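Hypothetical sugar ABC-transporter sugar binding protein (Arthrobacter globiformis, PDB 7BVT) binds cyclic alpha-maltosyl-1,6-maltose outside the cell and probably delivers it to an ABC transporter for uptake. Local coordinates at residues Thr39-Tyr51 against Asp314-Trp328. Sequence-based numbering, arbitrary orientation.
Sequences TNADAFDAMVDTY and DFLSWFLEPDQVTEW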
loop_
_atom_site.group_PDB
_atom_site.type_symbol
_atom_site.label_atom_id
_atom_site.label_comp_id
_atom_site.label_asym_id
_atom_site.label_seq_id
_atom_site.Cartn_x
_atom_site.Cartn_y
_atom_site.Cartn_z
ATOM N N THR A 39 6.539 12.892 12.793
ATOM C CA THR A 39 6.356 11.831 13.814
ATOM C C THR A 39 7.158 10.595 13.406
ATOM O O THR A 39 7.837 9.998 14.264
ATOM C CB THR A 39 4.850 11.555 13.918
ATOM O OG1 THR A 39 4.348 12.747 14.527
ATOM C CG2 THR A 39 4.507 10.296 14.690
ATOM N N ASN A 40 7.025 10.197 12.143
ATOM C CA ASN A 40 7.644 8.948 11.627
ATOM C C ASN A 40 9.175 9.069 11.737
ATOM O O ASN A 40 9.819 8.107 12.221
ATOM C CB ASN A 40 7.209 8.662 10.196
ATOM C CG ASN A 40 5.783 8.143 10.105
ATOM O OD1 ASN A 40 5.131 7.862 11.099
ATOM N ND2 ASN A 40 5.294 8.013 8.878
ATOM N N ALA A 41 9.759 10.192 11.342
ATOM C CA ALA A 41 11.210 10.396 11.389
ATOM C C ALA A 41 11.643 10.496 12.858
ATOM O O ALA A 41 12.680 9.894 13.228
ATOM C CB ALA A 41 11.609 11.586 10.570
ATOM N N ASP A 42 10.879 11.185 13.705
ATOM C CA ASP A 42 11.207 11.223 15.160
ATOM C C ASP A 42 11.184 9.810 15.744
ATOM O O ASP A 42 12.080 9.449 16.550
ATOM C CB ASP A 42 10.216 12.071 15.968
ATOM C CG ASP A 42 10.253 13.544 15.634
ATOM O OD1 ASP A 42 11.237 13.991 15.010
ATOM O OD2 ASP A 42 9.251 14.207 15.966
ATOM N N ALA A 43 10.180 9.019 15.405
ATOM C CA ALA A 43 10.068 7.633 15.916
ATOM C C ALA A 43 11.294 6.830 15.451
ATOM O O ALA A 43 11.810 6.003 16.234
ATOM C CB ALA A 43 8.791 6.988 15.418
ATOM N N PHE A 44 11.642 6.964 14.185
ATOM C CA PHE A 44 12.746 6.173 13.615
ATOM C C PHE A 44 14.061 6.582 14.263
ATOM O O PHE A 44 14.834 5.723 14.629
ATOM C CB PHE A 44 12.842 6.333 12.107
ATOM C CG PHE A 44 13.838 5.397 11.496
ATOM C CD1 PHE A 44 13.651 4.013 11.655
ATOM C CD2 PHE A 44 14.998 5.853 10.906
ATOM C CE1 PHE A 44 14.550 3.129 11.106
ATOM C CE2 PHE A 44 15.890 4.970 10.333
ATOM C CZ PHE A 44 15.673 3.594 10.437
ATOM N N ASP A 45 14.300 7.891 14.385
ATOM C CA ASP A 45 15.525 8.379 15.064
ATOM C C ASP A 45 15.578 7.847 16.490
ATOM O O ASP A 45 16.684 7.500 16.893
ATOM C CB ASP A 45 15.561 9.903 15.071
ATOM C CG ASP A 45 15.786 10.536 13.716
ATOM O OD1 ASP A 45 16.314 9.882 12.787
ATOM O OD2 ASP A 45 15.458 11.717 13.599
ATOM N N ALA A 46 14.470 7.763 17.224
ATOM C CA ALA A 46 14.474 7.268 18.621
ATOM C C ALA A 46 14.869 5.783 18.626
ATOM O O ALA A 46 15.643 5.355 19.483
ATOM C CB ALA A 46 13.128 7.445 19.275
ATOM N N MET A 47 14.385 5.032 17.636
ATOM C CA MET A 47 14.716 3.582 17.534
ATOM C C MET A 47 16.182 3.403 17.169
ATOM O O MET A 47 16.807 2.449 17.677
ATOM C CB MET A 47 13.801 2.948 16.499
ATOM C CG MET A 47 12.407 3.331 16.898
ATOM S SD MET A 47 11.282 2.097 16.535
ATOM C CE MET A 47 11.940 0.965 17.745
ATOM N N VAL A 48 16.707 4.245 16.284
ATOM C CA VAL A 48 18.150 4.241 15.937
ATOM C C VAL A 48 18.908 4.519 17.242
ATOM O O VAL A 48 19.892 3.789 17.534
ATOM C CB VAL A 48 18.443 5.236 14.802
ATOM C CG1 VAL A 48 19.914 5.569 14.663
ATOM C CG2 VAL A 48 17.916 4.746 13.456
ATOM N N ASP A 49 18.479 5.524 18.006
ATOM C CA ASP A 49 19.182 5.846 19.286
ATOM C C ASP A 49 19.219 4.621 20.173
ATOM O O ASP A 49 20.328 4.298 20.746
ATOM C CB ASP A 49 18.458 6.942 20.077
ATOM C CG ASP A 49 18.601 8.294 19.449
ATOM O OD1 ASP A 49 19.509 8.431 18.600
ATOM O OD2 ASP A 49 17.769 9.187 19.843
ATOM N N THR A 50 18.065 3.967 20.326
ATOM C CA THR A 50 17.873 2.785 21.161
ATOM C C THR A 50 18.851 1.707 20.690
ATOM O O THR A 50 19.598 1.149 21.523
ATOM C CB THR A 50 16.415 2.348 21.210
ATOM O OG1 THR A 50 15.652 3.398 21.819
ATOM C CG2 THR A 50 16.219 1.078 21.995
ATOM N N TYR A 51 18.829 1.356 19.404
ATOM C CA TYR A 51 19.765 0.333 18.874
ATOM C C TYR A 51 21.227 0.707 19.124
ATOM O O TYR A 51 21.994 -0.176 19.556
ATOM C CB TYR A 51 19.477 0.116 17.387
ATOM C CG TYR A 51 20.425 -0.843 16.722
ATOM C CD1 TYR A 51 20.259 -2.199 16.864
ATOM C CD2 TYR A 51 21.507 -0.374 15.994
ATOM C CE1 TYR A 51 21.109 -3.086 16.212
ATOM C CE2 TYR A 51 22.373 -1.261 15.370
ATOM C CZ TYR A 51 22.163 -2.616 15.463
ATOM O OH TYR A 51 23.038 -3.457 14.804
ATOM N N ASP A 314 21.887 -6.806 10.924
ATOM C CA ASP A 314 21.751 -6.910 12.393
ATOM C C ASP A 314 20.772 -5.823 12.866
ATOM O O ASP A 314 19.903 -6.121 13.693
ATOM C CB ASP A 314 23.078 -6.786 13.146
ATOM C CG ASP A 314 22.931 -7.023 14.629
ATOM O OD1 ASP A 314 22.783 -8.216 15.006
ATOM O OD2 ASP A 314 22.913 -6.020 15.417
ATOM N N PHE A 315 20.922 -4.618 12.352
ATOM C CA PHE A 315 19.986 -3.520 12.683
ATOM C C PHE A 315 18.562 -3.863 12.193
ATOM O O PHE A 315 17.600 -3.758 12.985
ATOM C CB PHE A 315 20.450 -2.197 12.106
ATOM C CG PHE A 315 19.409 -1.128 12.238
ATOM C CD1 PHE A 315 18.993 -0.693 13.488
ATOM C CD2 PHE A 315 18.788 -0.641 11.109
ATOM C CE1 PHE A 315 17.985 0.235 13.597
ATOM C CE2 PHE A 315 17.784 0.300 11.224
ATOM C CZ PHE A 315 17.402 0.757 12.470
ATOM N N LEU A 316 18.448 -4.349 10.963
ATOM C CA LEU A 316 17.101 -4.674 10.416
ATOM C C LEU A 316 16.505 -5.821 11.241
ATOM O O LEU A 316 15.309 -5.800 11.527
ATOM C CB LEU A 316 17.227 -5.020 8.928
ATOM C CG LEU A 316 17.590 -3.900 7.971
ATOM C CD1 LEU A 316 17.582 -4.380 6.534
ATOM C CD2 LEU A 316 16.703 -2.692 8.117
ATOM N N SER A 317 17.315 -6.810 11.645
ATOM C CA SER A 317 16.811 -7.945 12.471
ATOM C C SER A 317 16.247 -7.381 13.782
ATOM O O SER A 317 15.171 -7.768 14.202
ATOM C CB SER A 317 17.905 -8.967 12.742
ATOM O OG SER A 317 18.392 -9.541 11.518
ATOM N N TRP A 318 16.972 -6.451 14.396
ATOM C CA TRP A 318 16.500 -5.868 15.682
ATOM C C TRP A 318 15.204 -5.087 15.451
ATOM O O TRP A 318 14.251 -5.216 16.244
ATOM C CB TRP A 318 17.633 -5.021 16.287
ATOM C CG TRP A 318 17.193 -4.311 17.519
ATOM C CD1 TRP A 318 17.259 -4.776 18.804
ATOM C CD2 TRP A 318 16.657 -2.972 17.588
ATOM N NE1 TRP A 318 16.721 -3.845 19.666
ATOM C CE2 TRP A 318 16.405 -2.721 18.957
ATOM C CE3 TRP A 318 16.361 -1.956 16.657
ATOM C CZ2 TRP A 318 15.788 -1.561 19.394
ATOM C CZ3 TRP A 318 15.822 -0.771 17.106
ATOM C CH2 TRP A 318 15.593 -0.558 18.462
ATOM N N PHE A 319 15.196 -4.294 14.396
ATOM C CA PHE A 319 14.025 -3.487 14.009
ATOM C C PHE A 319 12.800 -4.385 13.804
ATOM O O PHE A 319 11.683 -3.943 14.077
ATOM C CB PHE A 319 14.330 -2.661 12.763
ATOM C CG PHE A 319 13.421 -1.469 12.656
ATOM C CD1 PHE A 319 13.605 -0.355 13.467
ATOM C CD2 PHE A 319 12.402 -1.445 11.723
ATOM C CE1 PHE A 319 12.798 0.757 13.327
ATOM C CE2 PHE A 319 11.610 -0.316 11.591
ATOM C CZ PHE A 319 11.802 0.775 12.406
ATOM N N LEU A 320 13.010 -5.638 13.389
ATOM C CA LEU A 320 11.883 -6.555 13.041
ATOM C C LEU A 320 11.532 -7.499 14.193
ATOM O O LEU A 320 10.697 -8.386 13.996
ATOM C CB LEU A 320 12.275 -7.314 11.769
ATOM C CG LEU A 320 12.213 -6.448 10.504
ATOM C CD1 LEU A 320 12.807 -7.160 9.304
ATOM C CD2 LEU A 320 10.782 -5.977 10.202
ATOM N N GLU A 321 12.141 -7.343 15.376
ATOM C CA GLU A 321 11.706 -8.150 16.548
ATOM C C GLU A 321 10.341 -7.632 16.988
ATOM O O GLU A 321 10.044 -6.421 16.839
ATOM C CB GLU A 321 12.740 -8.071 17.668
ATOM C CG GLU A 321 14.072 -8.659 17.263
ATOM C CD GLU A 321 15.174 -8.612 18.300
ATOM O OE1 GLU A 321 14.949 -8.025 19.386
ATOM O OE2 GLU A 321 16.247 -9.161 18.014
ATOM N N PRO A 322 9.491 -8.507 17.567
ATOM C CA PRO A 322 8.125 -8.113 17.904
ATOM C C PRO A 322 8.038 -6.852 18.772
ATOM O O PRO A 322 7.162 -5.999 18.542
ATOM C CB PRO A 322 7.547 -9.335 18.625
ATOM C CG PRO A 322 8.411 -10.494 18.208
ATOM C CD PRO A 322 9.766 -9.940 17.804
ATOM N N ASP A 323 8.890 -6.746 19.796
ATOM C CA ASP A 323 8.807 -5.566 20.692
ATOM C C ASP A 323 9.014 -4.276 19.910
ATOM O O ASP A 323 8.321 -3.275 20.226
ATOM C CB ASP A 323 9.832 -5.613 21.824
ATOM C CG ASP A 323 9.500 -6.663 22.875
ATOM O OD1 ASP A 323 8.434 -7.321 22.760
ATOM O OD2 ASP A 323 10.311 -6.765 23.827
ATOM N N GLN A 324 9.950 -4.272 18.962
ATOM C CA GLN A 324 10.233 -3.068 18.129
ATOM C C GLN A 324 9.060 -2.824 17.182
ATOM O O GLN A 324 8.586 -1.702 17.086
ATOM C CB GLN A 324 11.564 -3.216 17.387
ATOM C CG GLN A 324 12.758 -2.830 18.246
ATOM C CD GLN A 324 12.998 -3.774 19.398
ATOM O OE1 GLN A 324 12.579 -3.503 20.539
ATOM N NE2 GLN A 324 13.604 -4.923 19.123
ATOM N N VAL A 325 8.602 -3.871 16.497
ATOM C CA VAL A 325 7.518 -3.743 15.503
ATOM C C VAL A 325 6.249 -3.236 16.226
ATOM O O VAL A 325 5.545 -2.364 15.695
ATOM C CB VAL A 325 7.278 -5.108 14.834
ATOM C CG1 VAL A 325 5.908 -5.222 14.150
ATOM C CG2 VAL A 325 8.419 -5.456 13.897
ATOM N N THR A 326 5.970 -3.724 17.440
ATOM C CA THR A 326 4.758 -3.295 18.174
ATOM C C THR A 326 4.909 -1.819 18.523
ATOM O O THR A 326 4.008 -1.013 18.218
ATOM C CB THR A 326 4.582 -4.118 19.451
ATOM O OG1 THR A 326 4.486 -5.486 19.077
ATOM C CG2 THR A 326 3.343 -3.720 20.224
ATOM N N GLU A 327 6.021 -1.445 19.137
ATOM C CA GLU A 327 6.160 -0.021 19.580
ATOM C C GLU A 327 6.195 0.917 18.383
ATOM O O GLU A 327 5.493 1.937 18.386
ATOM C CB GLU A 327 7.398 0.233 20.446
ATOM C CG GLU A 327 7.068 1.041 21.721
ATOM C CD GLU A 327 7.653 2.442 21.930
ATOM O OE1 GLU A 327 8.595 2.849 21.195
ATOM O OE2 GLU A 327 7.170 3.140 22.860
ATOM N N TRP A 328 6.934 0.563 17.323
ATOM C CA TRP A 328 6.997 1.369 16.082
ATOM C C TRP A 328 5.599 1.572 15.453
ATOM O O TRP A 328 5.281 2.716 15.029
ATOM C CB TRP A 328 7.921 0.625 15.105
ATOM C CG TRP A 328 7.948 1.087 13.689
ATOM C CD1 TRP A 328 7.512 0.331 12.646
ATOM C CD2 TRP A 328 8.500 2.278 13.122
ATOM N NE1 TRP A 328 7.727 0.978 11.475
ATOM C CE2 TRP A 328 8.368 2.164 11.725
ATOM C CE3 TRP A 328 9.137 3.424 13.631
ATOM C CZ2 TRP A 328 8.823 3.132 10.842
ATOM C CZ3 TRP A 328 9.557 4.398 12.759
ATOM C CH2 TRP A 328 9.406 4.257 11.373
#
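In this alpha/beta lobe of a bacterial solute-binding protein, the first helix, 38-53, packs through aromatic side chains on the bend between helices 306-319 and 322-332. Tyr51, Phe315 and Trp318 form an aromatic cluster. The edge of Phe315 points at the face of Tyr51, with Phe315 CD1 3.5 Å from Tyr51 CG and the ring planes at 70°. Trp318 is gripped on both faces. Tyr51 CB makes a CH-pi contact with one, 3.9 Å from the centroid of the six-membered ring, and Gln324 CG lies over the other, toward its rim. Gln324 NE2 donates to Trp318 O, which ties the two helices together across the bend. Met47 is a knob among Trp318, Phe319, Gln324 and Trp328. Met47 SD lies 3.8 Å from both Phe319 CE1 and Trp328 CE3, two oblique Met-aromatic contacts. Phe44 turns an edge toward the face of Phe319 in an offset edge-to-face pair. Ile60 of strand 58-64 meets Phe315 and Tyr51, and Ile88 of strand 86-90 meets Phe44. Tyr51 CG stands anti to the backbone N (chi1 176°), which carries the ring out to Asp314. There Tyr51 OH donates to the anti lone pair of Asp314 OD2 at 2.6 Å.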